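Local coordinates for hypothetical protein AF1432 (Archaeoglobus fulgidus, PDB 1YNB) that probably hydrolyses 2'-deoxyribonucleoside 5'-phosphates to the deoxyribonucleoside and phosphate, as a metal-dependent, homodimeric phosphohydrolase of the HD-domain family, at residues A[9-12]-A[13-17]; A[67-70]-A[71-75]; A[83-86]-A[87-90]; A[128-131]-A[132-136]; A[158-161]-A[162-166]. All coordinates share one frame; numbering follows the deposited sequence.

The five contacts are all local, each within one continuous run of chain, and follow one another in series from contact 1 to contact 5. Four lie on helices of this all-helical HD-domain fold: 8-18, 61-73, 117-135 and 154-166; contact 3 is in the loop between helices 78-81 and 96-103. Contacts 1 and 2 touch through the rings of F13 and F73, although their centres are about 17 Å apart. Contacts 4 and 5, with centres about 12 Å apart, pack F130, A129 and V133 against I159 and L163. Contacts 1 and 5, about 38 Å between centres, lie on opposite sides of the chain's centre. All but contact 3 meet the second subunit, in keeping with a homodimer.

Contact 1. Residues A[9-12]-A[13-17]; sequences DVVK and FIHEV
At the edge of the F13 ring, near its plane, lies V10 O; over one face sits V17 CG2, from F13's own side of the contact, 3.5 Å above the plane and displaced toward the rim. The H15 imidazole stands beside V11 one helical turn away, both side chains pointing the same way: V11 CG1 is 3.9 Å from H15 CD2, and V11 O meets the ring obliquely. With CG anti to the carbonyl carbon (chi1 -82°), the H15 ring is swung back toward V11. On the next flank V10 CG1 touches I14 CD1 at 3.9 Å. Four i to i+4 backbone bonds join 9-12 to 13-17, the shortest of these from E16 N to K12 O at 2.8 Å and the straightest from H15 N to V11 O, with 163° at the hydrogen. H15 ND1 is hydrogen-bonded to E134 of the second subunit, and F130 of that subunit meets the imidazole edge-to-face. A leucine in place of H15 would probably leave that E134 carboxylate without its ND1 partner and disturb the aromatic contact across the interface. The E16 carboxylate pairs with R80 of its own chain in a salt bridge, and E16 also packs on W171 of the second subunit. Helix 8-18 thus sets F13 on W106 and on F73 of helix 61-73, and, in the second subunit, I14 on F130 of helix 117-135 and V17 on F44 of helix 39-56.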
loop_
_atom_site.group_PDB
_atom_site.type_symbol
_atom_site.label_atom_id
_atom_site.label_comp_id
_atom_site.label_asym_id
_atom_site.label_seq_id
_atom_site.Cartn_x
_atom_site.Cartn_y
_atom_site.Cartn_z
ATOM N N ASP A 9 -29.450 1.487 5.365
ATOM C CA ASP A 9 -28.984 2.586 4.537
ATOM C C ASP A 9 -27.515 2.832 4.830
ATOM O O ASP A 9 -26.746 3.144 3.936
ATOM C CB ASP A 9 -29.772 3.860 4.833
ATOM C CG ASP A 9 -31.102 3.880 4.131
ATOM O OD1 ASP A 9 -31.704 2.786 3.989
ATOM O OD2 ASP A 9 -31.555 4.990 3.728
ATOM N N VAL A 10 -27.126 2.683 6.082
ATOM C CA VAL A 10 -25.739 2.912 6.441
ATOM C C VAL A 10 -24.872 1.807 5.853
ATOM O O VAL A 10 -23.785 2.065 5.327
ATOM C CB VAL A 10 -25.570 2.956 7.974
ATOM C CG1 VAL A 10 -24.088 2.943 8.341
ATOM C CG2 VAL A 10 -26.237 4.240 8.523
ATOM N N VAL A 11 -25.340 0.573 5.934
ATOM C CA VAL A 11 -24.533 -0.511 5.388
ATOM C C VAL A 11 -24.392 -0.300 3.868
ATOM O O VAL A 11 -23.301 -0.400 3.345
ATOM C CB VAL A 11 -25.156 -1.894 5.749
ATOM C CG1 VAL A 11 -24.564 -3.030 4.900
ATOM C CG2 VAL A 11 -24.872 -2.166 7.226
ATOM N N LYS A 12 -25.464 0.030 3.165
ATOM C CA LYS A 12 -25.308 0.263 1.717
ATOM C C LYS A 12 -24.352 1.420 1.429
ATOM O O LYS A 12 -23.571 1.386 0.461
ATOM C CB LYS A 12 -26.674 0.498 1.054
ATOM C CG LYS A 12 -27.268 -0.803 0.533
ATOM C CD LYS A 12 -28.640 -0.654 -0.085
ATOM C CE LYS A 12 -29.022 -1.963 -0.854
ATOM N NZ LYS A 12 -28.603 -3.261 -0.172
ATOM N N PHE A 13 -24.421 2.484 2.239
ATOM C CA PHE A 13 -23.516 3.598 2.058
ATOM C C PHE A 13 -22.054 3.144 2.236
ATOM O O PHE A 13 -21.173 3.570 1.474
ATOM C CB PHE A 13 -23.841 4.735 3.065
ATOM C CG PHE A 13 -22.829 5.848 3.083
ATOM C CD1 PHE A 13 -22.762 6.770 2.051
ATOM C CD2 PHE A 13 -21.929 5.979 4.149
ATOM C CE1 PHE A 13 -21.826 7.798 2.072
ATOM C CE2 PHE A 13 -20.981 7.011 4.182
ATOM C CZ PHE A 13 -20.925 7.921 3.148
ATOM N N ILE A 14 -21.777 2.285 3.217
ATOM C CA ILE A 14 -20.395 1.853 3.422
ATOM C C ILE A 14 -19.921 1.025 2.201
ATOM O O ILE A 14 -18.777 1.176 1.781
ATOM C CB ILE A 14 -20.235 1.063 4.744
ATOM C CG1 ILE A 14 -20.430 2.066 5.919
ATOM C CG2 ILE A 14 -18.801 0.480 4.863
ATOM C CD1 ILE A 14 -20.687 1.425 7.323
ATOM N N HIS A 15 -20.813 0.202 1.655
ATOM C CA HIS A 15 -20.492 -0.596 0.452
ATOM C C HIS A 15 -20.225 0.388 -0.669
ATOM O O HIS A 15 -19.255 0.246 -1.453
ATOM C CB HIS A 15 -21.662 -1.502 0.041
ATOM C CG HIS A 15 -21.744 -2.786 0.814
ATOM N ND1 HIS A 15 -20.654 -3.606 1.012
ATOM C CD2 HIS A 15 -22.782 -3.387 1.438
ATOM C CE1 HIS A 15 -21.014 -4.649 1.733
ATOM N NE2 HIS A 15 -22.302 -4.544 2.006
ATOM N N GLU A 16 -21.072 1.417 -0.755
ATOM C CA GLU A 16 -20.919 2.406 -1.831
ATOM C C GLU A 16 -19.602 3.154 -1.743
ATOM O O GLU A 16 -18.964 3.432 -2.756
ATOM C CB GLU A 16 -22.102 3.417 -1.824
ATOM C CG GLU A 16 -21.907 4.565 -2.840
ATOM C CD GLU A 16 -23.140 5.466 -2.984
ATOM O OE1 GLU A 16 -24.185 5.146 -2.376
ATOM O OE2 GLU A 16 -23.065 6.478 -3.719
ATOM N N VAL A 17 -19.184 3.497 -0.533
ATOM C CA VAL A 17 -17.921 4.196 -0.313
ATOM C C VAL A 17 -16.760 3.324 -0.792
ATOM O O VAL A 17 -15.747 3.844 -1.272
ATOM C CB VAL A 17 -17.716 4.511 1.211
ATOM C CG1 VAL A 17 -16.261 4.897 1.522
ATOM C CG2 VAL A 17 -18.678 5.694 1.596
#

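Contact 2. Residues A[67-70]-A[71-75]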
loop_
_atom_site.group_PDB
_atom_site.type_symbol
_atom_site.label_atom_id
_atom_site.label_comp_id
_atom_site.label_asym_id
_atom_site.label_seq_id
_atom_site.Cartn_x
_atom_site.Cartn_y
_atom_site.Cartn_z
ATOM N N ALA A 67 -10.544 19.119 9.112
ATOM C CA ALA A 67 -10.136 19.402 7.750
ATOM C C ALA A 67 -9.865 18.056 7.060
ATOM O O ALA A 67 -10.202 17.884 5.894
ATOM C CB ALA A 67 -8.896 20.269 7.763
ATOM N N ALA A 68 -9.230 17.153 7.770
ATOM C CA ALA A 68 -8.939 15.830 7.213
ATOM C C ALA A 68 -10.231 15.111 6.884
ATOM O O ALA A 68 -10.391 14.551 5.795
ATOM C CB ALA A 68 -8.106 15.026 8.183
ATOM N N THR A 69 -11.198 15.154 7.806
ATOM C CA THR A 69 -12.462 14.484 7.566
ATOM C C THR A 69 -13.197 15.066 6.389
ATOM O O THR A 69 -13.761 14.346 5.565
ATOM C CB THR A 69 -13.370 14.554 8.839
ATOM O OG1 THR A 69 -12.642 14.035 9.941
ATOM C CG2 THR A 69 -14.621 13.761 8.648
ATOM N N ALA A 70 -13.198 16.389 6.288
ATOM C CA ALA A 70 -13.874 17.026 5.188
ATOM C C ALA A 70 -13.235 16.607 3.862
ATOM O O ALA A 70 -13.920 16.470 2.846
ATOM C CB ALA A 70 -13.783 18.566 5.348
ATOM N N ALA A 71 -11.925 16.434 3.873
ATOM C CA ALA A 71 -11.221 16.004 2.655
ATOM C C ALA A 71 -11.679 14.591 2.274
ATOM O O ALA A 71 -11.793 14.268 1.076
ATOM C CB ALA A 71 -9.707 16.005 2.895
ATOM N N LEU A 72 -11.937 13.736 3.265
ATOM C CA LEU A 72 -12.391 12.375 2.946
ATOM C C LEU A 72 -13.726 12.363 2.227
ATOM O O LEU A 72 -13.975 11.501 1.375
ATOM C CB LEU A 72 -12.515 11.537 4.205
ATOM C CG LEU A 72 -11.228 11.192 4.919
ATOM C CD1 LEU A 72 -11.575 10.554 6.287
ATOM C CD2 LEU A 72 -10.426 10.198 4.047
ATOM N N PHE A 73 -14.615 13.295 2.586
ATOM C CA PHE A 73 -15.936 13.391 1.963
ATOM C C PHE A 73 -15.968 14.223 0.685
ATOM O O PHE A 73 -17.007 14.313 0.016
ATOM C CB PHE A 73 -16.936 14.002 2.961
ATOM C CG PHE A 73 -17.387 13.047 4.020
ATOM C CD1 PHE A 73 -18.493 12.214 3.797
ATOM C CD2 PHE A 73 -16.665 12.903 5.194
ATOM C CE1 PHE A 73 -18.863 11.238 4.748
ATOM C CE2 PHE A 73 -17.022 11.933 6.158
ATOM C CZ PHE A 73 -18.121 11.100 5.927
ATOM N N HIS A 74 -14.839 14.824 0.341
ATOM C CA HIS A 74 -14.754 15.709 -0.807
ATOM C C HIS A 74 -15.241 15.174 -2.153
ATOM O O HIS A 74 -16.037 15.821 -2.825
ATOM C CB HIS A 74 -13.324 16.239 -0.930
ATOM C CG HIS A 74 -13.195 17.422 -1.837
ATOM N ND1 HIS A 74 -12.053 17.680 -2.569
ATOM C CD2 HIS A 74 -14.055 18.432 -2.108
ATOM C CE1 HIS A 74 -12.217 18.800 -3.251
ATOM N NE2 HIS A 74 -13.424 19.275 -2.990
ATOM N N ASP A 75 -14.801 13.999 -2.575
ATOM C CA ASP A 75 -15.287 13.524 -3.873
ATOM C C ASP A 75 -16.248 12.393 -3.702
ATOM O O ASP A 75 -16.507 11.665 -4.639
ATOM C CB ASP A 75 -14.122 13.034 -4.742
ATOM C CG ASP A 75 -13.007 14.020 -4.803
ATOM O OD1 ASP A 75 -13.301 15.231 -4.966
ATOM O OD2 ASP A 75 -11.841 13.586 -4.684
#
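T69 and F73, one turn apart near the end of helix 61-73, lie side by side with their side chains pointing the same way. The F73 side chain begins at CB, which is 3.9 Å from A70 O. A chi1 of -76° lays F73 CG beside its own backbone N and turns the ring back along the helix over the preceding turn. There CD2 comes to 3.3 Å from T69 O, which lies in the plane of the ring at its edge, so that the carbonyl oxygen faces the rim and not the pi cloud. CE2, one atom further, meets the methyl of the threonine, T69 CG2, at 3.9 Å. On the other side of the ring CE1 reaches F13 of helix 8-18, and the ring also meets F51 of the second subunit. The threonine hydroxyl turns away from this apolar pair and is hydrogen-bonded to C65 O, one turn earlier. H74 and D75 follow directly on helix 61-73; with H42 and D124 their side chains converge in a way consistent with the metal site of HD-domain phosphohydrolases, though no metal is bound to them here. F73 N bonds to T69 O at 3.3 Å and only weakly to A70 O, with 123° at the hydrogen. Further back, A71 N bonds to A67 O at 3.0 Å. The small alanine side chains permit close neighbours, A71 lying on A47 of helix 39-56 and A70 on V120 of helix 117-135; L72 also packs on A47.

Contact 3. Residues A[83-86]-A[87-90]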
loop_
_atom_site.group_PDB
_atom_site.type_symbol
_atom_site.label_atom_id
_atom_site.label_comp_id
_atom_site.label_asym_id
_atom_site.label_seq_id
_atom_site.Cartn_x
_atom_site.Cartn_y
_atom_site.Cartn_z
ATOM N N ASP A 83 -14.887 10.208 -11.655
ATOM C CA ASP A 83 -13.924 11.295 -11.552
ATOM C C ASP A 83 -13.954 11.964 -12.918
ATOM O O ASP A 83 -13.318 11.481 -13.852
ATOM C CB ASP A 83 -12.510 10.750 -11.281
ATOM C CG ASP A 83 -11.446 11.833 -11.304
ATOM O OD1 ASP A 83 -10.242 11.497 -11.248
ATOM O OD2 ASP A 83 -11.805 13.032 -11.371
ATOM N N LEU A 84 -14.719 13.046 -13.054
ATOM C CA LEU A 84 -14.775 13.743 -14.345
ATOM C C LEU A 84 -13.488 14.548 -14.547
ATOM O O LEU A 84 -13.284 15.575 -13.898
ATOM C CB LEU A 84 -15.998 14.675 -14.413
ATOM C CG LEU A 84 -17.343 13.972 -14.198
ATOM C CD1 LEU A 84 -18.476 14.999 -14.163
ATOM C CD2 LEU A 84 -17.573 12.952 -15.299
ATOM N N HIS A 85 -12.613 14.075 -15.434
ATOM C CA HIS A 85 -11.358 14.783 -15.694
ATOM C C HIS A 85 -11.569 16.074 -16.500
ATOM O O HIS A 85 -12.622 16.280 -17.114
ATOM C CB HIS A 85 -10.342 13.870 -16.417
ATOM C CG HIS A 85 -10.830 13.314 -17.719
ATOM N ND1 HIS A 85 -11.124 11.978 -17.896
ATOM C CD2 HIS A 85 -11.089 13.916 -18.909
ATOM C CE1 HIS A 85 -11.541 11.778 -19.136
ATOM N NE2 HIS A 85 -11.530 12.938 -19.770
ATOM N N LYS A 86 -10.547 16.928 -16.483
ATOM C CA LYS A 86 -10.537 18.228 -17.171
ATOM C C LYS A 86 -11.141 18.236 -18.579
ATOM O O LYS A 86 -11.998 19.069 -18.892
ATOM C CB LYS A 86 -9.102 18.751 -17.250
ATOM C CG LYS A 86 -8.238 18.354 -16.050
ATOM C CD LYS A 86 -7.991 16.828 -15.993
ATOM C CE LYS A 86 -7.674 16.379 -14.568
ATOM N NZ LYS A 86 -7.593 14.899 -14.411
ATOM N N ILE A 87 -10.678 17.331 -19.440
ATOM C CA ILE A 87 -11.195 17.280 -20.799
ATOM C C ILE A 87 -12.691 17.032 -20.784
ATOM O O ILE A 87 -13.454 17.716 -21.481
ATOM C CB ILE A 87 -10.524 16.161 -21.622
ATOM C CG1 ILE A 87 -9.006 16.369 -21.647
ATOM C CG2 ILE A 87 -11.089 16.148 -23.035
ATOM C CD1 ILE A 87 -8.243 15.266 -22.374
ATOM N N ALA A 88 -13.113 16.067 -19.968
ATOM C CA ALA A 88 -14.526 15.703 -19.880
ATOM C C ALA A 88 -15.420 16.845 -19.420
ATOM O O ALA A 88 -16.538 17.013 -19.916
ATOM C CB ALA A 88 -14.710 14.502 -18.946
ATOM N N ARG A 89 -14.930 17.618 -18.460
ATOM C CA ARG A 89 -15.719 18.718 -17.928
ATOM C C ARG A 89 -16.049 19.781 -18.966
ATOM O O ARG A 89 -16.868 20.660 -18.718
ATOM C CB ARG A 89 -15.020 19.329 -16.711
ATOM C CG ARG A 89 -15.040 18.408 -15.483
ATOM C CD ARG A 89 -14.732 19.179 -14.211
ATOM N NE ARG A 89 -13.446 19.861 -14.300
ATOM C CZ ARG A 89 -12.267 19.262 -14.150
ATOM N NH1 ARG A 89 -12.205 17.960 -13.887
ATOM N NH2 ARG A 89 -11.143 19.962 -14.291
ATOM N N ARG A 90 -15.425 19.682 -20.136
ATOM C CA ARG A 90 -15.695 20.625 -21.219
ATOM C C ARG A 90 -17.043 20.284 -21.835
ATOM O O ARG A 90 -17.776 21.179 -22.280
ATOM C CB ARG A 90 -14.612 20.540 -22.297
ATOM C CG ARG A 90 -13.286 21.135 -21.869
ATOM C CD ARG A 90 -12.170 20.775 -22.851
ATOM N NE ARG A 90 -10.904 21.417 -22.504
ATOM C CZ ARG A 90 -9.746 21.165 -23.109
ATOM N NH1 ARG A 90 -9.683 20.272 -24.097
ATOM N NH2 ARG A 90 -8.650 21.816 -22.733
#
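Extended from D83 to H85, the backbone bends at K86 into a short run with helical torsions at 87-90, and R89 N closes the turn by a hydrogen bond to H85 O at 3.0 Å, with 152° at the hydrogen. The H85 side chain folds toward this turn because CG sits between the backbone N and the carbonyl carbon (chi1 58°). Its imidazole lies beneath the A88 methyl in a CH-pi contact: CB is 3.9 Å from the ring centroid, over one face and displaced toward the rim, while I87 N lies in plane at the edge. H85 ND1 is hydrogen-bonded to S26, whose hydroxyl also bonds to D83 O. On another side of the turn, R89 bends at chi3 to bring its guanidinium back over the chain. L84 O lies at the edge of that group, in its plane, and takes a weak hydrogen bond from R89 NH1 at 2.6 Å, with a poor angle of 129°. K86 CA rests over one face of the same guanidinium, 3.2 Å above its plane, and the K86 and R89 side chains cross at a slant. Beyond the turn, L84 touches C94, and K86 touches F145. These contacts belong to a surface loop of the HD-domain fold, between helices 78-81 and 96-103: a turn of helical torsions, with R89 N bonded to H85 O and an arginine reaching back to a carbonyl.

Contact 4. Residues A[128-131]-A[132-136]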
loop_
_atom_site.group_PDB
_atom_site.type_symbol
_atom_site.label_atom_id
_atom_site.label_comp_id
_atom_site.label_asym_id
_atom_site.label_seq_id
_atom_site.Cartn_x
_atom_site.Cartn_y
_atom_site.Cartn_z
ATOM N N LEU A 128 -2.587 16.175 -5.813
ATOM C CA LEU A 128 -2.407 15.998 -7.267
ATOM C C LEU A 128 -0.992 16.369 -7.685
ATOM O O LEU A 128 -0.355 15.630 -8.459
ATOM C CB LEU A 128 -3.418 16.867 -8.040
ATOM C CG LEU A 128 -3.256 16.939 -9.568
ATOM C CD1 LEU A 128 -3.536 15.576 -10.225
ATOM C CD2 LEU A 128 -4.261 17.919 -10.057
ATOM N N ALA A 129 -0.465 17.495 -7.192
ATOM C CA ALA A 129 0.903 17.892 -7.541
ATOM C C ALA A 129 1.912 16.835 -7.056
ATOM O O ALA A 129 2.847 16.483 -7.772
ATOM C CB ALA A 129 1.257 19.295 -6.932
ATOM N N PHE A 130 1.753 16.326 -5.832
ATOM C CA PHE A 130 2.679 15.287 -5.358
ATOM C C PHE A 130 2.595 14.031 -6.264
ATOM O O PHE A 130 3.635 13.441 -6.603
ATOM C CB PHE A 130 2.336 14.832 -3.919
ATOM C CG PHE A 130 3.084 15.595 -2.869
ATOM C CD1 PHE A 130 2.650 16.863 -2.474
ATOM C CD2 PHE A 130 4.217 15.050 -2.287
ATOM C CE1 PHE A 130 3.369 17.580 -1.474
ATOM C CE2 PHE A 130 4.934 15.724 -1.316
ATOM C CZ PHE A 130 4.507 17.010 -0.894
ATOM N N GLN A 131 1.374 13.656 -6.641
ATOM C CA GLN A 131 1.167 12.452 -7.456
ATOM C C GLN A 131 1.717 12.702 -8.875
ATOM O O GLN A 131 2.216 11.774 -9.537
ATOM C CB GLN A 131 -0.306 12.062 -7.508
ATOM C CG GLN A 131 -0.545 10.698 -8.215
ATOM C CD GLN A 131 0.204 9.520 -7.579
ATOM O OE1 GLN A 131 -0.203 9.010 -6.523
ATOM N NE2 GLN A 131 1.292 9.068 -8.228
ATOM N N GLY A 132 1.665 13.954 -9.297
ATOM C CA GLY A 132 2.211 14.334 -10.608
ATOM C C GLY A 132 3.736 14.173 -10.619
ATOM O O GLY A 132 4.326 13.648 -11.590
ATOM N N VAL A 133 4.394 14.640 -9.555
ATOM C CA VAL A 133 5.841 14.515 -9.419
ATOM C C VAL A 133 6.201 13.036 -9.336
ATOM O O VAL A 133 7.195 12.620 -9.954
ATOM C CB VAL A 133 6.353 15.242 -8.164
ATOM C CG1 VAL A 133 7.800 14.862 -7.836
ATOM C CG2 VAL A 133 6.306 16.760 -8.420
ATOM N N GLU A 134 5.421 12.254 -8.592
ATOM C CA GLU A 134 5.718 10.807 -8.443
ATOM C C GLU A 134 5.545 10.085 -9.781
ATOM O O GLU A 134 6.380 9.250 -10.155
ATOM C CB GLU A 134 4.790 10.185 -7.384
ATOM C CG GLU A 134 5.186 10.705 -6.010
ATOM C CD GLU A 134 4.041 10.746 -4.980
ATOM O OE1 GLU A 134 4.328 11.210 -3.848
ATOM O OE2 GLU A 134 2.904 10.320 -5.287
ATOM N N TYR A 135 4.482 10.394 -10.506
ATOM C CA TYR A 135 4.262 9.725 -11.793
ATOM C C TYR A 135 5.199 10.199 -12.905
ATOM O O TYR A 135 5.386 9.476 -13.901
ATOM C CB TYR A 135 2.811 9.896 -12.259
ATOM C CG TYR A 135 1.783 9.008 -11.571
ATOM C CD1 TYR A 135 2.133 7.740 -11.065
ATOM C CD2 TYR A 135 0.446 9.373 -11.523
ATOM C CE1 TYR A 135 1.166 6.870 -10.549
ATOM C CE2 TYR A 135 -0.538 8.517 -11.007
ATOM C CZ TYR A 135 -0.179 7.268 -10.525
ATOM O OH TYR A 135 -1.102 6.409 -10.017
ATOM N N SER A 136 5.781 11.382 -12.742
ATOM C CA SER A 136 6.684 11.942 -13.759
ATOM C C SER A 136 7.899 11.056 -13.977
ATOM O O SER A 136 8.506 11.093 -15.051
ATOM C CB SER A 136 7.127 13.371 -13.392
ATOM O OG SER A 136 8.099 13.375 -12.355
#
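An amide-over-ring contact between Q131 and Y135, one turn apart, dominates residues 128-136, of and just after helix 117-135. Q131 NE2 sits over the centre of the Y135 ring, 3.0 Å above its plane, and is 3.2 Å from Y135 CE1. The amide is tilted by 37° to the ring, so this is no flat stack. The glutamine chain bends at chi2 (58°) to bring the amide across, and its CG touches Y135 CE2 at 3.5 Å. The opposite end of the amide, Q131 OE1, is hydrogen-bonded to K21 of the second subunit, while Y135 OH bonds to E37 N of its own chain and the tyrosine ring meets W28 edge-to-face. An alanine in place of Y135 would probably leave the Q131 amide without its supporting ring face, W28 without its aromatic partner and E37 N without its hydroxyl. E134 lays its carboxylate alongside the preceding turn, with OE1 near the edge of the F130 ring, 4.1 Å from CD2. R45 pairs with OE2 in a salt bridge, and OE1 has a partner on the second subunit, so both carboxylate oxygens are held. The backbone is regular, Y135 N bonding to Q131 O at 2.8 Å. S136 OG bonds to V133 O at 2.7 Å. Around this turn, A129, F130 and V133 pack on helix 154-166, and F130 and Q131 touch R45 of helix 39-56.

Contact 5. Residues A[158-161]-A[162-166]; sequences EIYR and VLMER
M164 lays its CG over one face of the Y160 ring, a CH-pi contact with CG 3.9 Å from the centroid and displaced toward the rim, nearest to CE1 at 3.6 Å. The sulfur follows obliquely, 4.9 Å from the same centroid, which makes this a Met-aromatic pair. The methionine CG lies opposite the carbonyl carbon (chi1 -57°), over the ring, and chi2 (-58°) sets the sulfur beside it. L163 CD1 adds a looser apolar touch at Y160 CD1, 4.3 Å away. The backbone holds the two main partners in step, M164 N bonding to Y160 O at 3.0 Å with 166° at the hydrogen. Further out, Y160 OH bonds to A146 O, which fixes the outer end of the ring, and M164 also touches A146 and E147. I159 and L163 face helix 117-135, while V162 and R166 meet the second subunit. On the exposed flank, R161 and E165 form a long salt bridge, NE to OE2 at 3.9 Å. OE2 sits far to one side of the guanidinium group's plane, where no N-H is directed, so the attraction is one of charge alone and probably weak beside the apolar and aromatic grip of Y160 on M164.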
loop_
_atom_site.group_PDB
_atom_site.type_symbol
_atom_site.label_atom_id
_atom_site.label_comp_id
_atom_site.label_asym_id
_atom_site.label_seq_id
_atom_site.Cartn_x
_atom_site.Cartn_y
_atom_site.Cartn_z
ATOM N N GLU A 158 4.029 27.002 0.626
ATOM C CA GLU A 158 5.369 26.673 1.091
ATOM C C GLU A 158 5.695 25.194 0.791
ATOM O O GLU A 158 6.781 24.863 0.282
ATOM C CB GLU A 158 5.459 26.971 2.602
ATOM C CG GLU A 158 6.829 26.727 3.263
ATOM C CD GLU A 158 6.984 27.385 4.668
ATOM O OE1 GLU A 158 5.981 27.556 5.413
ATOM O OE2 GLU A 158 8.137 27.719 5.042
ATOM N N ILE A 159 4.750 24.312 1.093
ATOM C CA ILE A 159 4.958 22.870 0.844
ATOM C C ILE A 159 5.142 22.638 -0.668
ATOM O O ILE A 159 5.997 21.881 -1.093
ATOM C CB ILE A 159 3.741 22.061 1.348
ATOM C CG1 ILE A 159 3.757 22.030 2.878
ATOM C CG2 ILE A 159 3.802 20.587 0.854
ATOM C CD1 ILE A 159 2.535 21.340 3.433
ATOM N N TYR A 160 4.299 23.272 -1.464
ATOM C CA TYR A 160 4.375 23.153 -2.922
ATOM C C TYR A 160 5.746 23.636 -3.430
ATOM O O TYR A 160 6.377 22.995 -4.279
ATOM C CB TYR A 160 3.267 23.997 -3.551
ATOM C CG TYR A 160 3.274 24.023 -5.050
ATOM C CD1 TYR A 160 3.017 22.867 -5.786
ATOM C CD2 TYR A 160 3.552 25.198 -5.746
ATOM C CE1 TYR A 160 3.033 22.879 -7.171
ATOM C CE2 TYR A 160 3.574 25.221 -7.162
ATOM C CZ TYR A 160 3.309 24.054 -7.859
ATOM O OH TYR A 160 3.294 24.061 -9.247
ATOM N N ARG A 161 6.206 24.769 -2.918
ATOM C CA ARG A 161 7.495 25.293 -3.359
ATOM C C ARG A 161 8.613 24.277 -3.130
ATOM O O ARG A 161 9.456 24.065 -4.004
ATOM C CB ARG A 161 7.832 26.624 -2.637
ATOM C CG ARG A 161 9.192 27.179 -3.081
ATOM C CD ARG A 161 9.550 28.501 -2.462
ATOM N NE ARG A 161 10.813 29.004 -3.011
ATOM C CZ ARG A 161 11.464 30.064 -2.529
ATOM N NH1 ARG A 161 10.971 30.732 -1.491
ATOM N NH2 ARG A 161 12.600 30.472 -3.085
ATOM N N VAL A 162 8.635 23.646 -1.949
ATOM C CA VAL A 162 9.672 22.664 -1.662
ATOM C C VAL A 162 9.472 21.396 -2.511
ATOM O O VAL A 162 10.455 20.819 -2.975
ATOM C CB VAL A 162 9.725 22.321 -0.140
ATOM C CG1 VAL A 162 10.734 21.193 0.144
ATOM C CG2 VAL A 162 10.166 23.582 0.618
ATOM N N LEU A 163 8.215 20.984 -2.713
ATOM C CA LEU A 163 7.904 19.802 -3.540
ATOM C C LEU A 163 8.569 19.993 -4.908
ATOM O O LEU A 163 9.224 19.081 -5.429
ATOM C CB LEU A 163 6.401 19.696 -3.799
ATOM C CG LEU A 163 5.606 18.450 -4.252
ATOM C CD1 LEU A 163 4.607 18.846 -5.353
ATOM C CD2 LEU A 163 6.492 17.261 -4.580
ATOM N N MET A 164 8.348 21.166 -5.497
ATOM C CA MET A 164 8.889 21.439 -6.831
ATOM C C MET A 164 10.375 21.773 -6.873
ATOM O O MET A 164 11.016 21.621 -7.931
ATOM C CB MET A 164 8.048 22.528 -7.515
ATOM C CG MET A 164 6.521 22.187 -7.650
ATOM S SD MET A 164 6.192 20.636 -8.567
ATOM C CE MET A 164 6.265 21.280 -10.325
ATOM N N GLU A 165 10.941 22.232 -5.754
ATOM C CA GLU A 165 12.376 22.506 -5.711
ATOM C C GLU A 165 13.086 21.158 -5.712
ATOM O O GLU A 165 14.079 20.971 -6.408
ATOM C CB GLU A 165 12.782 23.220 -4.425
ATOM C CG GLU A 165 12.348 24.664 -4.336
ATOM C CD GLU A 165 12.880 25.319 -3.070
ATOM O OE1 GLU A 165 12.598 24.806 -1.948
ATOM O OE2 GLU A 165 13.591 26.340 -3.210
ATOM N N ARG A 166 12.554 20.220 -4.928
ATOM C CA ARG A 166 13.166 18.909 -4.794
ATOM C C ARG A 166 12.870 17.937 -5.929
ATOM O O ARG A 166 13.785 17.236 -6.377
ATOM C CB ARG A 166 12.711 18.221 -3.487
ATOM C CG ARG A 166 13.067 18.938 -2.188
ATOM C CD ARG A 166 12.568 18.137 -0.936
ATOM N NE ARG A 166 13.201 16.812 -0.788
ATOM C CZ ARG A 166 12.635 15.642 -1.111
ATOM N NH1 ARG A 166 11.407 15.608 -1.602
ATOM N NH2 ARG A 166 13.319 14.496 -0.957
#